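Local coordinates for dTDP-4-dehydrorhamnose 3,5-epimerase (PDB 2B9U), which probably catalyses the epimerisation at C3' and C5' of a dTDP-linked 4-keto-6-deoxy sugar, a step on the route to dTDP-L-rhamnose, at residues N48-R53 / S126-F131; Y62-K67 / H141-S146; P66-K71 / I112-A117; V75-I80 / L102-H107. All blocks are in the same frame, centred on the assembly; numbering follows the deposited sequence.

Contact 1 of 4, residues N48-R53 / S126-F131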
loop_
_atom_site.group_PDB
_atom_site.type_symbol
_atom_site.label_atom_id
_atom_site.label_comp_id
_atom_site.label_asym_id
_atom_site.label_seq_id
_atom_site.Cartn_x
_atom_site.Cartn_y
_atom_site.Cartn_z
ATOM N N ASN A 48 0.234 -4.739 -5.261
ATOM C CA ASN A 48 -1.059 -5.374 -5.528
ATOM C C ASN A 48 -1.967 -5.311 -4.300
ATOM O O ASN A 48 -1.491 -5.065 -3.189
ATOM C CB ASN A 48 -0.869 -6.841 -5.933
ATOM C CG ASN A 48 -0.207 -7.008 -7.303
ATOM O OD1 ASN A 48 -0.167 -6.083 -8.103
ATOM N ND2 ASN A 48 0.279 -8.206 -7.579
ATOM N N MET A 49 -3.260 -5.560 -4.514
ATOM C CA MET A 49 -4.239 -5.661 -3.439
ATOM C C MET A 49 -5.268 -6.732 -3.732
ATOM O O MET A 49 -5.737 -6.876 -4.861
ATOM C CB MET A 49 -4.947 -4.316 -3.194
ATOM C CG MET A 49 -5.910 -4.333 -1.986
ATOM S SD MET A 49 -6.645 -2.735 -1.591
ATOM C CE MET A 49 -8.331 -3.000 -2.097
ATOM N N SER A 50 -5.605 -7.505 -2.702
ATOM C CA SER A 50 -6.700 -8.462 -2.803
ATOM C C SER A 50 -7.650 -8.284 -1.649
ATOM O O SER A 50 -7.241 -7.878 -0.552
ATOM C CB SER A 50 -6.193 -9.905 -2.849
ATOM O OG SER A 50 -5.560 -10.288 -1.641
ATOM N N PHE A 51 -8.925 -8.573 -1.907
ATOM C CA PHE A 51 -9.898 -8.736 -0.855
ATOM C C PHE A 51 -10.323 -10.206 -0.850
ATOM O O PHE A 51 -10.671 -10.763 -1.883
ATOM C CB PHE A 51 -11.104 -7.826 -1.070
ATOM C CG PHE A 51 -12.282 -8.189 -0.211
ATOM C CD1 PHE A 51 -12.233 -7.998 1.183
ATOM C CD2 PHE A 51 -13.426 -8.743 -0.774
ATOM C CE1 PHE A 51 -13.314 -8.350 1.990
ATOM C CE2 PHE A 51 -14.505 -9.090 0.027
ATOM C CZ PHE A 51 -14.450 -8.890 1.414
ATOM N N SER A 52 -10.271 -10.832 0.317
ATOM C CA SER A 52 -10.538 -12.245 0.434
ATOM C C SER A 52 -11.590 -12.459 1.507
ATOM O O SER A 52 -11.436 -11.999 2.632
ATOM C CB SER A 52 -9.245 -13.008 0.767
ATOM O OG SER A 52 -8.220 -12.687 -0.178
ATOM N N ARG A 53 -12.659 -13.159 1.145
ATOM C CA ARG A 53 -13.702 -13.545 2.092
ATOM C C ARG A 53 -13.138 -14.595 3.018
ATOM O O ARG A 53 -12.216 -15.306 2.642
ATOM C CB ARG A 53 -14.923 -14.081 1.338
ATOM C CG ARG A 53 -15.645 -12.991 0.567
ATOM C CD ARG A 53 -16.624 -13.525 -0.449
ATOM N NE ARG A 53 -17.272 -12.417 -1.157
ATOM C CZ ARG A 53 -18.309 -12.538 -1.984
ATOM N NH1 ARG A 53 -18.860 -13.727 -2.219
ATOM N NH2 ARG A 53 -18.806 -11.457 -2.570
ATOM N N SER A 126 -10.698 -10.156 4.620
ATOM C CA SER A 126 -9.403 -9.463 4.719
ATOM C C SER A 126 -8.949 -8.732 3.454
ATOM O O SER A 126 -9.112 -9.235 2.333
ATOM C CB SER A 126 -8.285 -10.450 5.075
ATOM O OG SER A 126 -8.514 -11.057 6.320
ATOM N N ILE A 127 -8.350 -7.568 3.673
ATOM C CA ILE A 127 -7.618 -6.841 2.645
ATOM C C ILE A 127 -6.135 -7.046 2.859
ATOM O O ILE A 127 -5.567 -6.696 3.922
ATOM C CB ILE A 127 -7.932 -5.326 2.661
ATOM C CG1 ILE A 127 -9.418 -5.085 2.362
ATOM C CG2 ILE A 127 -7.067 -4.580 1.642
ATOM C CD1 ILE A 127 -9.926 -3.762 2.887
ATOM N N VAL A 128 -5.514 -7.605 1.833
ATOM C CA VAL A 128 -4.089 -7.829 1.824
ATOM C C VAL A 128 -3.477 -6.913 0.770
ATOM O O VAL A 128 -4.008 -6.790 -0.346
ATOM C CB VAL A 128 -3.784 -9.339 1.560
ATOM C CG1 VAL A 128 -2.297 -9.624 1.440
ATOM C CG2 VAL A 128 -4.387 -10.177 2.664
ATOM N N ILE A 129 -2.391 -6.253 1.157
ATOM C CA ILE A 129 -1.540 -5.464 0.269
ATOM C C ILE A 129 -0.237 -6.217 0.073
ATOM O O ILE A 129 0.367 -6.711 1.035
ATOM C CB ILE A 129 -1.227 -4.059 0.861
ATOM C CG1 ILE A 129 -2.517 -3.359 1.293
ATOM C CG2 ILE A 129 -0.389 -3.203 -0.123
ATOM C CD1 ILE A 129 -3.175 -2.479 0.290
ATOM N N TYR A 130 0.192 -6.315 -1.181
ATOM C CA TYR A 130 1.469 -6.954 -1.495
ATOM C C TYR A 130 2.431 -5.901 -2.043
ATOM O O TYR A 130 2.182 -5.346 -3.125
ATOM C CB TYR A 130 1.279 -8.050 -2.561
ATOM C CG TYR A 130 0.073 -8.976 -2.446
ATOM C CD1 TYR A 130 -1.234 -8.505 -2.606
ATOM C CD2 TYR A 130 0.251 -10.348 -2.244
ATOM C CE1 TYR A 130 -2.333 -9.376 -2.542
ATOM C CE2 TYR A 130 -0.840 -11.230 -2.182
ATOM C CZ TYR A 130 -2.126 -10.732 -2.326
ATOM O OH TYR A 130 -3.200 -11.595 -2.271
ATOM N N PHE A 131 3.509 -5.599 -1.327
ATOM C CA PHE A 131 4.542 -4.737 -1.890
ATOM C C PHE A 131 5.556 -5.643 -2.556
ATOM O O PHE A 131 6.168 -6.495 -1.890
ATOM C CB PHE A 131 5.202 -3.855 -0.836
ATOM C CG PHE A 131 4.236 -3.024 -0.049
ATOM C CD1 PHE A 131 3.695 -1.862 -0.592
ATOM C CD2 PHE A 131 3.875 -3.394 1.243
ATOM C CE1 PHE A 131 2.796 -1.084 0.150
ATOM C CE2 PHE A 131 2.977 -2.636 1.984
ATOM C CZ PHE A 131 2.441 -1.473 1.435
HETATM O O HOH W 1 -7.068 -10.629 0.574
#
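Strands 44-52 and 126-133 are neighbours in the larger sheet of a cupin-type jelly roll, and Asn48-Ser52 runs antiparallel to Ser126-Tyr130, the axes 4.7 Å apart at closest approach. Asn48 with Tyr130, Ser50 with Val128 and Ser52 with Ser126 are the hydrogen-bonded pairs, each closed by two N-H to O=C bonds; Met49-Ile129 and Phe51-Ile127 are the non-hydrogen-bonded pairs between them. The two faces differ in character. On that of Asn48, Ser50 and Tyr130, the tyrosine ring lies along the neighbouring strand, its CD1 3.7 Å from Asn48 CB, and reaches two residues on, where its OH hydrogen-bonds Ser50 OG at 2.8 Å. Ser50 OG sits between its own backbone N and carbonyl carbon (chi1 65°), and from there it also meets a water at 2.7 Å. The same water donates to Ser126 O and lies close to Ser52 OG, which in addition bonds Arg58, so the hydroxyls in this layer are linked. Phe120 packs against this side. On the other face, Met49 SD lies 3.7 Å from Ile127 CG2 and 4.0 Å from Ile129 CD1. Phe51 on that face meets Phe26 of the second subunit, and Asn48-Phe51 also pair with a strand of that chain, a sheet continued across the dimer interface of a jelly-roll epimerase.

Contact 2 of 4, residues Y62-K67 / H141-S146; sequences YQRTPK and HERCIS
Tyr62-Gln63 and Glu142-Arg143 pair antiparallel at the margin of the five-stranded jelly-roll sheet, where strand 142-144 is the outermost strand within the chain. Tyr62 and Arg143 form a hydrogen-bonded pair, with Tyr62 N to Arg143 O at 3.1 Å and Arg143 N to Tyr62 O at 2.9 Å; Gln63 and Glu142 follow as a non-hydrogen-bonded pair. One step on, Arg64 N donates to His141 O, carrying the ladder into the loop. Tyr62 has its ring covered on one face by Arg143 CB, 3.5 Å from CE2, while its OH bonds Glu173 O and touches Ile145 CG2. Arg64 extends from CG to NE across His141, and its guanidinium plane stands 85° from that of Arg143. Arg64 NE comes over the Arg143 guanidinium face, 3.1 Å from NH1, a close approach of like charges; Arg143 NH1 itself donates to Glu142 O. Gln63 NE2 holds the turn by donating to Lys67 O in the plane of its amide, and Gln63 also bonds the 136-138 loop. That loop carries Tyr137, predicted to stack on the substrate's thymine and packed against Glu142. Disulfide partner Cys166 ties Cys144 to the C-terminal region. His141 ND1 bonds Ser138 OG; Lys67, CG anti to its carbonyl carbon (chi1 -68°), rests that CG in CH-pi contact over the imidazole, 3.4 Å from the ring centroid and 6° off its normal.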
loop_
_atom_site.group_PDB
_atom_site.type_symbol
_atom_site.label_atom_id
_atom_site.label_comp_id
_atom_site.label_asym_id
_atom_site.label_seq_id
_atom_site.Cartn_x
_atom_site.Cartn_y
_atom_site.Cartn_z
ATOM N N TYR A 62 4.927 -18.253 -6.625
ATOM C CA TYR A 62 6.252 -17.661 -6.833
ATOM C C TYR A 62 6.498 -17.457 -8.340
ATOM O O TYR A 62 5.893 -18.130 -9.172
ATOM C CB TYR A 62 7.362 -18.530 -6.207
ATOM C CG TYR A 62 7.331 -19.987 -6.619
ATOM C CD1 TYR A 62 6.396 -20.867 -6.071
ATOM C CD2 TYR A 62 8.234 -20.491 -7.556
ATOM C CE1 TYR A 62 6.356 -22.200 -6.443
ATOM C CE2 TYR A 62 8.197 -21.839 -7.936
ATOM C CZ TYR A 62 7.250 -22.676 -7.362
ATOM O OH TYR A 62 7.186 -23.997 -7.717
ATOM N N GLN A 63 7.366 -16.510 -8.676
ATOM C CA GLN A 63 7.846 -16.363 -10.042
ATOM C C GLN A 63 9.272 -16.898 -10.128
ATOM O O GLN A 63 10.109 -16.584 -9.287
ATOM C CB GLN A 63 7.755 -14.908 -10.510
ATOM C CG GLN A 63 6.498 -14.619 -11.342
ATOM C CD GLN A 63 6.238 -13.146 -11.639
ATOM O OE1 GLN A 63 5.086 -12.760 -11.866
ATOM N NE2 GLN A 63 7.289 -12.318 -11.634
ATOM N N ARG A 64 9.535 -17.732 -11.131
ATOM C CA ARG A 64 10.863 -18.321 -11.286
ATOM C C ARG A 64 11.871 -17.322 -11.849
ATOM O O ARG A 64 11.493 -16.332 -12.476
ATOM C CB ARG A 64 10.815 -19.615 -12.130
ATOM C CG ARG A 64 10.051 -19.485 -13.431
ATOM C CD ARG A 64 10.227 -20.680 -14.362
ATOM N NE ARG A 64 9.649 -20.427 -15.682
ATOM C CZ ARG A 64 10.220 -19.701 -16.646
ATOM N NH1 ARG A 64 11.414 -19.134 -16.469
ATOM N NH2 ARG A 64 9.591 -19.544 -17.809
ATOM N N THR A 65 13.149 -17.589 -11.593
ATOM C CA THR A 65 14.272 -16.844 -12.166
ATOM C C THR A 65 14.135 -16.801 -13.711
ATOM O O THR A 65 13.770 -17.805 -14.317
ATOM C CB THR A 65 15.593 -17.485 -11.658
ATOM O OG1 THR A 65 16.024 -16.789 -10.473
ATOM C CG2 THR A 65 16.706 -17.469 -12.692
ATOM N N PRO A 66 14.407 -15.645 -14.358
ATOM C CA PRO A 66 14.977 -14.363 -13.942
ATOM C C PRO A 66 13.922 -13.307 -13.608
ATOM O O PRO A 66 14.190 -12.107 -13.723
ATOM C CB PRO A 66 15.723 -13.925 -15.205
ATOM C CG PRO A 66 14.844 -14.395 -16.321
ATOM C CD PRO A 66 14.093 -15.629 -15.802
ATOM N N LYS A 67 12.735 -13.762 -13.220
ATOM C CA LYS A 67 11.625 -12.881 -12.870
ATOM C C LYS A 67 11.131 -13.175 -11.452
ATOM O O LYS A 67 9.940 -13.058 -11.156
ATOM C CB LYS A 67 10.490 -13.029 -13.891
ATOM C CG LYS A 67 10.830 -12.505 -15.283
ATOM C CD LYS A 67 10.787 -10.996 -15.340
ATOM C CE LYS A 67 11.281 -10.485 -16.695
ATOM N NZ LYS A 67 11.095 -8.989 -16.822
ATOM N N HIS A 141 6.635 -16.772 -16.220
ATOM C CA HIS A 141 7.501 -17.225 -15.133
ATOM C C HIS A 141 6.746 -17.637 -13.849
ATOM O O HIS A 141 7.364 -18.056 -12.862
ATOM C CB HIS A 141 8.541 -16.148 -14.820
ATOM C CG HIS A 141 9.349 -15.733 -16.007
ATOM N ND1 HIS A 141 8.865 -14.874 -16.971
ATOM C CD2 HIS A 141 10.606 -16.057 -16.388
ATOM C CE1 HIS A 141 9.794 -14.685 -17.894
ATOM N NE2 HIS A 141 10.861 -15.391 -17.563
ATOM N N GLU A 142 5.420 -17.518 -13.872
ATOM C CA GLU A 142 4.582 -17.893 -12.731
ATOM C C GLU A 142 4.595 -19.401 -12.507
ATOM O O GLU A 142 4.509 -20.178 -13.457
ATOM C CB GLU A 142 3.146 -17.389 -12.920
ATOM C CG GLU A 142 2.942 -15.922 -12.529
ATOM C CD GLU A 142 1.546 -15.374 -12.870
ATOM O OE1 GLU A 142 0.956 -15.782 -13.905
ATOM O OE2 GLU A 142 1.040 -14.520 -12.102
ATOM N N ARG A 143 4.730 -19.793 -11.241
ATOM C CA ARG A 143 4.664 -21.191 -10.808
ATOM C C ARG A 143 3.989 -21.263 -9.424
ATOM O O ARG A 143 3.938 -20.268 -8.695
ATOM C CB ARG A 143 6.069 -21.814 -10.730
ATOM C CG ARG A 143 6.815 -22.013 -12.071
ATOM C CD ARG A 143 6.064 -22.959 -13.039
ATOM N NE ARG A 143 6.898 -23.419 -14.155
ATOM C CZ ARG A 143 7.199 -22.690 -15.233
ATOM N NH1 ARG A 143 6.741 -21.443 -15.372
ATOM N NH2 ARG A 143 7.970 -23.211 -16.184
ATOM N N CYS A 144 3.479 -22.442 -9.068
ATOM C CA CYS A 144 2.910 -22.642 -7.747
ATOM C C CYS A 144 3.072 -24.066 -7.248
ATOM O O CYS A 144 3.306 -24.999 -8.034
ATOM C CB CYS A 144 1.427 -22.230 -7.713
ATOM S SG CYS A 144 0.399 -23.097 -8.904
ATOM N N ILE A 145 2.966 -24.219 -5.931
ATOM C CA ILE A 145 2.855 -25.528 -5.292
ATOM C C ILE A 145 1.541 -25.552 -4.523
ATOM O O ILE A 145 1.050 -24.503 -4.112
ATOM C CB ILE A 145 4.071 -25.859 -4.386
ATOM C CG1 ILE A 145 4.189 -24.859 -3.223
ATOM C CG2 ILE A 145 5.369 -25.877 -5.224
ATOM C CD1 ILE A 145 4.986 -25.356 -2.040
ATOM N N SER A 146 0.969 -26.741 -4.347
ATOM C CA SER A 146 -0.362 -26.901 -3.771
ATOM C C SER A 146 -0.501 -26.350 -2.349
ATOM O O SER A 146 0.374 -26.568 -1.487
ATOM C CB SER A 146 -0.780 -28.382 -3.815
ATOM O OG SER A 146 -2.033 -28.602 -3.184
#

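Contact 3 of 4, residues P66-K71 / I112-A117; sequences PKEQGK and IPPGFA
Glu68 opens the contact by laying its aliphatic part on the ring of Pro114, its CG 3.6 Å from Pro114 CB. A chi1 of 73° followed by a bend at chi2 turns the carboxylate away from the proline, and OE1 bonds Thr65 OG1. Gln69 takes part through its carbonyl: O receives a C-H contact from Pro114 CA at 3.4 Å and a bond from a water that also lies close to Ile112 O. Gly70 passes the same proline, and its CA comes 3.2 Å from Ile112 O. Lys71 then enters the sheet, pairing with Ile112 through Lys71 N to Ile112 O at 2.8 Å and Ile112 N to Lys71 O at 2.7 Å. Its extended side chain brings NZ within 2.8 Å of a second water, which bridges to Phe116 O. Past Pro114, Gly115 has a positive phi that suits glycine. Strand 70-75 thus meets 109-112 just before the Pro-Pro-Gly turn into strand 116-122, a crossing between the two sheets of a jelly roll.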
loop_
_atom_site.group_PDB
_atom_site.type_symbol
_atom_site.label_atom_id
_atom_site.label_comp_id
_atom_site.label_asym_id
_atom_site.label_seq_id
_atom_site.Cartn_x
_atom_site.Cartn_y
_atom_site.Cartn_z
ATOM N N PRO A 66 14.407 -15.645 -14.358
ATOM C CA PRO A 66 14.977 -14.363 -13.942
ATOM C C PRO A 66 13.922 -13.307 -13.608
ATOM O O PRO A 66 14.190 -12.107 -13.723
ATOM C CB PRO A 66 15.723 -13.925 -15.205
ATOM C CG PRO A 66 14.844 -14.395 -16.321
ATOM C CD PRO A 66 14.093 -15.629 -15.802
ATOM N N LYS A 67 12.735 -13.762 -13.220
ATOM C CA LYS A 67 11.625 -12.881 -12.870
ATOM C C LYS A 67 11.131 -13.175 -11.452
ATOM O O LYS A 67 9.940 -13.058 -11.156
ATOM C CB LYS A 67 10.490 -13.029 -13.891
ATOM C CG LYS A 67 10.830 -12.505 -15.283
ATOM C CD LYS A 67 10.787 -10.996 -15.340
ATOM C CE LYS A 67 11.281 -10.485 -16.695
ATOM N NZ LYS A 67 11.095 -8.989 -16.822
ATOM N N GLU A 68 12.065 -13.551 -10.588
ATOM C CA GLU A 68 11.795 -13.806 -9.182
ATOM C C GLU A 68 11.380 -12.529 -8.438
ATOM O O GLU A 68 11.755 -11.422 -8.811
ATOM C CB GLU A 68 13.011 -14.475 -8.520
ATOM C CG GLU A 68 14.242 -13.574 -8.278
ATOM C CD GLU A 68 14.983 -13.149 -9.548
ATOM O OE1 GLU A 68 14.776 -13.750 -10.628
ATOM O OE2 GLU A 68 15.784 -12.194 -9.455
ATOM N N GLN A 69 10.597 -12.702 -7.381
ATOM C CA GLN A 69 10.039 -11.579 -6.654
ATOM C C GLN A 69 10.241 -11.744 -5.155
ATOM O O GLN A 69 10.117 -12.843 -4.623
ATOM C CB GLN A 69 8.538 -11.445 -6.957
ATOM C CG GLN A 69 8.188 -11.035 -8.377
ATOM C CD GLN A 69 6.687 -11.064 -8.666
ATOM O OE1 GLN A 69 6.155 -10.160 -9.324
ATOM N NE2 GLN A 69 6.002 -12.097 -8.190
ATOM N N GLY A 70 10.566 -10.640 -4.492
ATOM C CA GLY A 70 10.384 -10.520 -3.061
ATOM C C GLY A 70 9.029 -9.901 -2.790
ATOM O O GLY A 70 8.455 -9.263 -3.674
ATOM N N LYS A 71 8.509 -10.112 -1.585
ATOM C CA LYS A 71 7.145 -9.684 -1.209
ATOM C C LYS A 71 7.094 -9.203 0.243
ATOM O O LYS A 71 7.613 -9.876 1.154
ATOM C CB LYS A 71 6.148 -10.839 -1.401
ATOM C CG LYS A 71 5.997 -11.304 -2.870
ATOM C CD LYS A 71 5.077 -12.487 -2.988
ATOM C CE LYS A 71 5.274 -13.198 -4.332
ATOM N NZ LYS A 71 4.619 -14.558 -4.348
ATOM N N ILE A 112 9.250 -11.500 2.488
ATOM C CA ILE A 112 9.487 -12.810 1.902
ATOM C C ILE A 112 10.393 -12.643 0.658
ATOM O O ILE A 112 9.925 -12.237 -0.416
ATOM C CB ILE A 112 8.173 -13.510 1.473
ATOM C CG1 ILE A 112 7.130 -13.511 2.606
ATOM C CG2 ILE A 112 8.471 -14.938 0.943
ATOM C CD1 ILE A 112 5.785 -14.047 2.185
ATOM N N PRO A 113 11.684 -12.980 0.800
ATOM C CA PRO A 113 12.678 -12.852 -0.281
ATOM C C PRO A 113 12.401 -13.830 -1.421
ATOM O O PRO A 113 11.605 -14.744 -1.243
ATOM C CB PRO A 113 14.009 -13.184 0.420
ATOM C CG PRO A 113 13.642 -13.995 1.593
ATOM C CD PRO A 113 12.266 -13.548 2.032
ATOM N N PRO A 114 13.021 -13.626 -2.609
ATOM C CA PRO A 114 12.875 -14.622 -3.687
ATOM C C PRO A 114 13.307 -16.037 -3.287
ATOM O O PRO A 114 14.165 -16.205 -2.428
ATOM C CB PRO A 114 13.803 -14.095 -4.787
ATOM C CG PRO A 114 13.931 -12.648 -4.539
ATOM C CD PRO A 114 13.838 -12.470 -3.036
ATOM N N GLY A 115 12.718 -17.046 -3.921
ATOM C CA GLY A 115 13.006 -18.434 -3.588
ATOM C C GLY A 115 11.976 -19.098 -2.687
ATOM O O GLY A 115 12.144 -20.262 -2.333
ATOM N N PHE A 116 10.920 -18.354 -2.312
ATOM C CA PHE A 116 9.815 -18.885 -1.499
ATOM C C PHE A 116 8.492 -18.859 -2.239
ATOM O O PHE A 116 8.263 -17.984 -3.060
ATOM C CB PHE A 116 9.633 -18.067 -0.207
ATOM C CG PHE A 116 10.716 -18.277 0.805
ATOM C CD1 PHE A 116 11.935 -17.613 0.686
ATOM C CD2 PHE A 116 10.514 -19.134 1.886
ATOM C CE1 PHE A 116 12.947 -17.822 1.625
ATOM C CE2 PHE A 116 11.512 -19.341 2.836
ATOM C CZ PHE A 116 12.726 -18.686 2.708
ATOM N N ALA A 117 7.614 -19.808 -1.913
ATOM C CA ALA A 117 6.232 -19.766 -2.360
ATOM C C ALA A 117 5.344 -19.171 -1.263
ATOM O O ALA A 117 5.388 -19.622 -0.121
ATOM C CB ALA A 117 5.750 -21.175 -2.717
HETATM O O HOH W 2 8.737 -13.939 -2.548
HETATM O O HOH W 3 9.655 -16.219 -4.209
HETATM O O HOH W 4 6.751 -15.524 -2.851
#

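Contact 4 of 4, residues V75-I80 / L102-H107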
loop_
_atom_site.group_PDB
_atom_site.type_symbol
_atom_site.label_atom_id
_atom_site.label_comp_id
_atom_site.label_asym_id
_atom_site.label_seq_id
_atom_site.Cartn_x
_atom_site.Cartn_y
_atom_site.Cartn_z
ATOM N N VAL A 75 -1.597 -6.368 6.057
ATOM C CA VAL A 75 -3.038 -6.594 6.244
ATOM C C VAL A 75 -3.718 -5.425 6.971
ATOM O O VAL A 75 -3.866 -5.450 8.204
ATOM C CB VAL A 75 -3.313 -7.946 6.982
ATOM C CG1 VAL A 75 -4.822 -8.243 7.046
ATOM C CG2 VAL A 75 -2.555 -9.092 6.278
ATOM N N PRO A 76 -4.090 -4.371 6.221
ATOM C CA PRO A 76 -4.815 -3.236 6.816
ATOM C C PRO A 76 -6.244 -3.531 7.311
ATOM O O PRO A 76 -6.764 -2.755 8.114
ATOM C CB PRO A 76 -4.820 -2.178 5.690
ATOM C CG PRO A 76 -4.613 -2.956 4.452
ATOM C CD PRO A 76 -3.775 -4.134 4.798
ATOM N N LYS A 77 -6.880 -4.603 6.828
ATOM C CA LYS A 77 -8.194 -5.013 7.343
ATOM C C LYS A 77 -8.289 -6.538 7.421
ATOM O O LYS A 77 -7.876 -7.219 6.512
ATOM C CB LYS A 77 -9.334 -4.438 6.493
ATOM C CG LYS A 77 -10.758 -4.663 7.062
ATOM C CD LYS A 77 -11.807 -3.903 6.240
ATOM C CE LYS A 77 -13.135 -3.711 7.021
ATOM N NZ LYS A 77 -13.835 -5.027 7.259
ATOM N N GLY A 78 -8.814 -7.059 8.528
ATOM C CA GLY A 78 -8.979 -8.501 8.720
ATOM C C GLY A 78 -7.784 -9.195 9.358
ATOM O O GLY A 78 -6.962 -8.564 10.055
ATOM N N ARG A 79 -7.681 -10.491 9.078
ATOM C CA ARG A 79 -6.751 -11.402 9.741
ATOM C C ARG A 79 -6.424 -12.484 8.739
ATOM O O ARG A 79 -7.337 -13.116 8.183
ATOM C CB ARG A 79 -7.420 -12.108 10.933
ATOM C CG ARG A 79 -7.731 -11.293 12.170
ATOM C CD ARG A 79 -8.383 -12.202 13.236
ATOM N NE ARG A 79 -7.492 -13.271 13.718
ATOM C CZ ARG A 79 -7.876 -14.490 14.115
ATOM N NH1 ARG A 79 -9.152 -14.867 14.060
ATOM N NH2 ARG A 79 -6.957 -15.359 14.541
ATOM N N ILE A 80 -5.135 -12.714 8.497
ATOM C CA ILE A 80 -4.736 -13.834 7.644
ATOM C C ILE A 80 -3.694 -14.714 8.348
ATOM O O ILE A 80 -2.963 -14.238 9.215
ATOM C CB ILE A 80 -4.185 -13.365 6.258
ATOM C CG1 ILE A 80 -2.784 -12.733 6.408
ATOM C CG2 ILE A 80 -5.182 -12.440 5.565
ATOM C CD1 ILE A 80 -2.047 -12.511 5.072
ATOM N N LEU A 102 -0.884 -12.153 10.260
ATOM C CA LEU A 102 -0.853 -10.723 9.977
ATOM C C LEU A 102 -2.289 -10.267 9.995
ATOM O O LEU A 102 -3.167 -10.950 9.487
ATOM C CB LEU A 102 -0.180 -10.453 8.614
ATOM C CG LEU A 102 1.184 -11.123 8.402
ATOM C CD1 LEU A 102 1.677 -10.947 6.970
ATOM C CD2 LEU A 102 2.265 -10.603 9.411
ATOM N N ASN A 103 -2.534 -9.129 10.626
ATOM C CA ASN A 103 -3.893 -8.668 10.853
ATOM C C ASN A 103 -3.927 -7.156 11.066
ATOM O O ASN A 103 -2.873 -6.518 11.176
ATOM C CB ASN A 103 -4.574 -9.452 12.007
ATOM C CG ASN A 103 -3.822 -9.360 13.337
ATOM O OD1 ASN A 103 -3.395 -8.294 13.755
ATOM N ND2 ASN A 103 -3.697 -10.496 14.023
ATOM N N GLU A 104 -5.129 -6.593 11.110
ATOM C CA GLU A 104 -5.295 -5.162 11.321
ATOM C C GLU A 104 -5.033 -4.740 12.775
ATOM O O GLU A 104 -4.849 -3.557 13.043
ATOM C CB GLU A 104 -6.693 -4.717 10.891
ATOM C CG GLU A 104 -7.848 -5.287 11.720
ATOM C CD GLU A 104 -9.194 -4.781 11.217
ATOM O OE1 GLU A 104 -9.962 -5.589 10.651
ATOM O OE2 GLU A 104 -9.472 -3.562 11.359
ATOM N N GLU A 105 -5.036 -5.705 13.701
ATOM C CA GLU A 105 -4.781 -5.435 15.131
ATOM C C GLU A 105 -3.309 -5.167 15.370
ATOM O O GLU A 105 -2.959 -4.257 16.114
ATOM C CB GLU A 105 -5.232 -6.611 16.021
ATOM C CG GLU A 105 -4.581 -6.614 17.425
ATOM C CD GLU A 105 -4.651 -7.963 18.134
ATOM O OE1 GLU A 105 -5.761 -8.368 18.530
ATOM O OE2 GLU A 105 -3.594 -8.614 18.297
ATOM N N ASN A 106 -2.456 -5.981 14.749
ATOM C CA ASN A 106 -1.008 -5.834 14.896
ATOM C C ASN A 106 -0.333 -4.923 13.854
ATOM O O ASN A 106 0.680 -4.279 14.154
ATOM C CB ASN A 106 -0.274 -7.192 15.069
ATOM C CG ASN A 106 -0.385 -8.159 13.856
ATOM O OD1 ASN A 106 -0.553 -7.774 12.694
ATOM N ND2 ASN A 106 -0.220 -9.449 14.152
ATOM N N HIS A 107 -0.925 -4.847 12.660
ATOM C CA HIS A 107 -0.323 -4.161 11.508
ATOM C C HIS A 107 1.094 -4.644 11.200
ATOM O O HIS A 107 1.896 -3.902 10.637
ATOM C CB HIS A 107 -0.342 -2.630 11.675
ATOM C CG HIS A 107 -1.713 -2.040 11.645
ATOM N ND1 HIS A 107 -2.460 -1.951 10.489
ATOM C CD2 HIS A 107 -2.484 -1.535 12.632
ATOM C CE1 HIS A 107 -3.633 -1.412 10.766
ATOM N NE2 HIS A 107 -3.675 -1.155 12.060
HETATM O O HOH W 5 -0.831 -6.205 8.997
#
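Val75 meets Leu102 where the hairpin of strands 79-86 and 97-103 ends, beside the corner at Pro76 that carries the chain from one jelly-roll sheet to the other. The tight part lies inside. Val75 CG2 reaches Leu102 CB at 3.6 Å, the two side chains crossing at about a right angle, and Ile80 CG1 approaches the same CB at 4.1 Å. Ile80 and Leu102 are a hydrogen-bonded pair, and the bond from Ile80 N to Leu102 O is 2.8 Å long and almost straight at 175°. Ile73 packs on both residues from strand 70-75.

The looser, partly exposed side belongs to the side chains of Lys77, Arg79 and Glu104. Arg79 runs beside Asn103, CG to CB at 3.7 Å, and both reach Glu101, the arginine by a salt bridge. Lys77 likewise points the same way as Glu104, but its NZ stays 5.2 Å from Glu104 OE1, and it packs on Lys77 of the second subunit. Beneath these, buried points are held by polar groups. Asn103 OD1 accepts from Asn106 N in an Asx motif, while Asn106 OD1 accepts from Asn103 N, so each asparagine side chain grips the other's backbone. Gly78 is held by Glu104 twice: Glu104 N donates to Gly78 O, and Gly78 N donates a hydrogen bond to Glu104 OE1 at 2.8 Å, meeting it 47° out of the carboxylate plane.

Contacts 2 and 3 start from the same part of the chain, share Pro66 and Lys67, and have centres about 8 Å apart; contacts 1 and 4 form a second group, with centres about 10 Å apart and bonds from Ile127 N to Lys77 O and from Arg79 N to Ser126 OG. Contacts 2 and 4, about 26 Å apart between centres, lie on opposite sides of the chain's centre, yet both belong to the five-stranded sheet. Contact 1 belongs to the other sheet, which contact 3 also reaches. In sequence, contacts 3 and 4 fall between the segments of contact 1. Contacts 1 and 4 alone touch the second subunit; contacts 1, 2 and 3 approach the predicted thymidine-stacking Tyr137.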